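Local atomic coordinates of ATP-dependent 6-phosphofructokinase isozyme 2 (PDB entry 3UMO), a protein that phosphorylates fructose 6-phosphate to fructose 1,6-bisphosphate with ATP and magnesium, the first committing step of glycolysis, and works as a homodimer. Residues E115-F118 against R119-E122. Residues are numbered along the deposited sequence; the frame is centred on the assembly and turned at random.
Sequences EDEF and RQLE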
loop_
_atom_site.group_PDB
_atom_site.type_symbol
_atom_site.label_atom_id
_atom_site.label_comp_id
_atom_site.label_asym_id
_atom_site.label_seq_id
_atom_site.Cartn_x
_atom_site.Cartn_y
_atom_site.Cartn_z
ATOM N N GLU A 115 -30.835 26.204 -7.198
ATOM C CA GLU A 115 -32.166 26.141 -6.608
ATOM C C GLU A 115 -33.247 25.843 -7.645
ATOM O O GLU A 115 -34.179 25.092 -7.367
ATOM C CB GLU A 115 -32.476 27.422 -5.838
ATOM C CG GLU A 115 -31.637 27.585 -4.580
ATOM C CD GLU A 115 -31.833 28.934 -3.914
ATOM O OE1 GLU A 115 -32.079 29.927 -4.632
ATOM O OE2 GLU A 115 -31.739 29.001 -2.673
ATOM N N ASP A 116 -33.114 26.417 -8.838
ATOM C CA ASP A 116 -34.079 26.171 -9.908
ATOM C C ASP A 116 -34.114 24.693 -10.278
ATOM O O ASP A 116 -35.184 24.096 -10.407
ATOM C CB ASP A 116 -33.740 27.000 -11.145
ATOM C CG ASP A 116 -34.629 26.662 -12.332
ATOM O OD1 ASP A 116 -35.851 26.482 -12.136
ATOM O OD2 ASP A 116 -34.108 26.577 -13.463
ATOM N N GLU A 117 -32.933 24.110 -10.449
ATOM C CA GLU A 117 -32.812 22.704 -10.807
ATOM C C GLU A 117 -33.425 21.780 -9.753
ATOM O O GLU A 117 -34.083 20.796 -10.092
ATOM C CB GLU A 117 -31.344 22.346 -11.070
ATOM C CG GLU A 117 -30.818 22.906 -12.396
ATOM C CD GLU A 117 -29.310 23.093 -12.415
ATOM O OE1 GLU A 117 -28.791 23.602 -13.436
ATOM O OE2 GLU A 117 -28.645 22.740 -11.417
ATOM N N PHE A 118 -33.222 22.104 -8.479
ATOM C CA PHE A 118 -33.795 21.291 -7.414
ATOM C C PHE A 118 -35.323 21.354 -7.428
ATOM O O PHE A 118 -35.993 20.340 -7.229
ATOM C CB PHE A 118 -33.254 21.704 -6.048
ATOM C CG PHE A 118 -33.717 20.817 -4.928
ATOM C CD1 PHE A 118 -34.851 21.136 -4.196
ATOM C CD2 PHE A 118 -33.029 19.654 -4.615
ATOM C CE1 PHE A 118 -35.288 20.319 -3.168
ATOM C CE2 PHE A 118 -33.462 18.832 -3.583
ATOM C CZ PHE A 118 -34.591 19.167 -2.858
ATOM N N ARG A 119 -35.872 22.546 -7.661
ATOM C CA ARG A 119 -37.318 22.704 -7.780
ATOM C C ARG A 119 -37.862 21.919 -8.976
ATOM O O ARG A 119 -38.982 21.410 -8.935
ATOM C CB ARG A 119 -37.709 24.182 -7.877
ATOM C CG ARG A 119 -37.726 24.905 -6.534
ATOM C CD ARG A 119 -38.213 26.345 -6.682
ATOM N NE ARG A 119 -37.227 27.166 -7.379
ATOM C CZ ARG A 119 -36.373 27.983 -6.771
ATOM N NH1 ARG A 119 -36.403 28.116 -5.450
ATOM N NH2 ARG A 119 -35.508 28.689 -7.491
ATOM N N GLN A 120 -37.069 21.826 -10.041
ATOM C CA GLN A 120 -37.455 21.019 -11.198
ATOM C C GLN A 120 -37.520 19.543 -10.843
ATOM O O GLN A 120 -38.396 18.813 -11.318
ATOM C CB GLN A 120 -36.475 21.218 -12.351
ATOM C CG GLN A 120 -36.629 22.550 -13.066
ATOM C CD GLN A 120 -35.670 22.682 -14.222
ATOM O OE1 GLN A 120 -35.694 21.878 -15.155
ATOM N NE2 GLN A 120 -34.805 23.690 -14.163
ATOM N N LEU A 121 -36.581 19.107 -10.010
ATOM C CA LEU A 121 -36.551 17.724 -9.554
ATOM C C LEU A 121 -37.743 17.464 -8.642
ATOM O O LEU A 121 -38.395 16.422 -8.730
ATOM C CB LEU A 121 -35.237 17.429 -8.832
ATOM C CG LEU A 121 -34.025 17.262 -9.752
ATOM C CD1 LEU A 121 -32.725 17.449 -8.990
ATOM C CD2 LEU A 121 -34.048 15.890 -10.413
ATOM N N GLU A 122 -38.027 18.431 -7.776
ATOM C CA GLU A 122 -39.181 18.372 -6.888
ATOM C C GLU A 122 -40.476 18.250 -7.699
ATOM O O GLU A 122 -41.374 17.488 -7.338
ATOM C CB GLU A 122 -39.212 19.631 -6.018
ATOM C CG GLU A 122 -39.878 19.476 -4.666
ATOM C CD GLU A 122 -39.455 20.569 -3.697
ATOM O OE1 GLU A 122 -38.590 21.395 -4.069
ATOM O OE2 GLU A 122 -39.984 20.602 -2.566
HETATM O O HOH W 1 -34.278 30.352 -5.504
#
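The first turns of helix 115-125 bring Glu-115 to Phe-118 against Arg-119 to Glu-122, each residue meeting the one four places on. Four i to i+4 backbone hydrogen bonds hold these turns, from Arg-119 N to Glu-115 O (3.1 Å) through to Glu-122 N to Phe-118 O (2.8 Å). On the exposed side, Arg-119 bends at chi3 (-70°) and folds back toward the helix start. One face of its guanidinium lies over Glu-115 O. Its NH2 comes within 3.7 Å of Glu-115 CB. The two charged ends do not touch. Arg-119 NH2 donates at 2.9 Å to a water at the guanidinium edge, in its plane. This water sits only 2.4 Å from Glu-115 OE1, so the bridge on that side is doubtful. Next to this pair, Gln-120 NE2 gives Asp-116 OD2 a weak, bent hydrogen bond of 3.1 Å, with the amide and carboxylate planes 41° apart. Toward the protein, the Phe-118 ring meets Glu-122, whose OE1 lies 3.6 Å from Phe-118 CE1. Ring and carboxylate planes are 71° apart, and OE1 also has a long, weak ion pair with Lys-148 NZ. Leu-121 packs on Val-83 and Ile-58 of the parallel sheet, and Glu-117 OE1 accepts a hydrogen bond from Lys-86 N. This is an amphipathic surface helix of the ribokinase-like alpha/beta fold, with Glu-115/Arg-119 and Asp-116/Gln-120 outside and Phe-118, Leu-121 and Glu-117 buried.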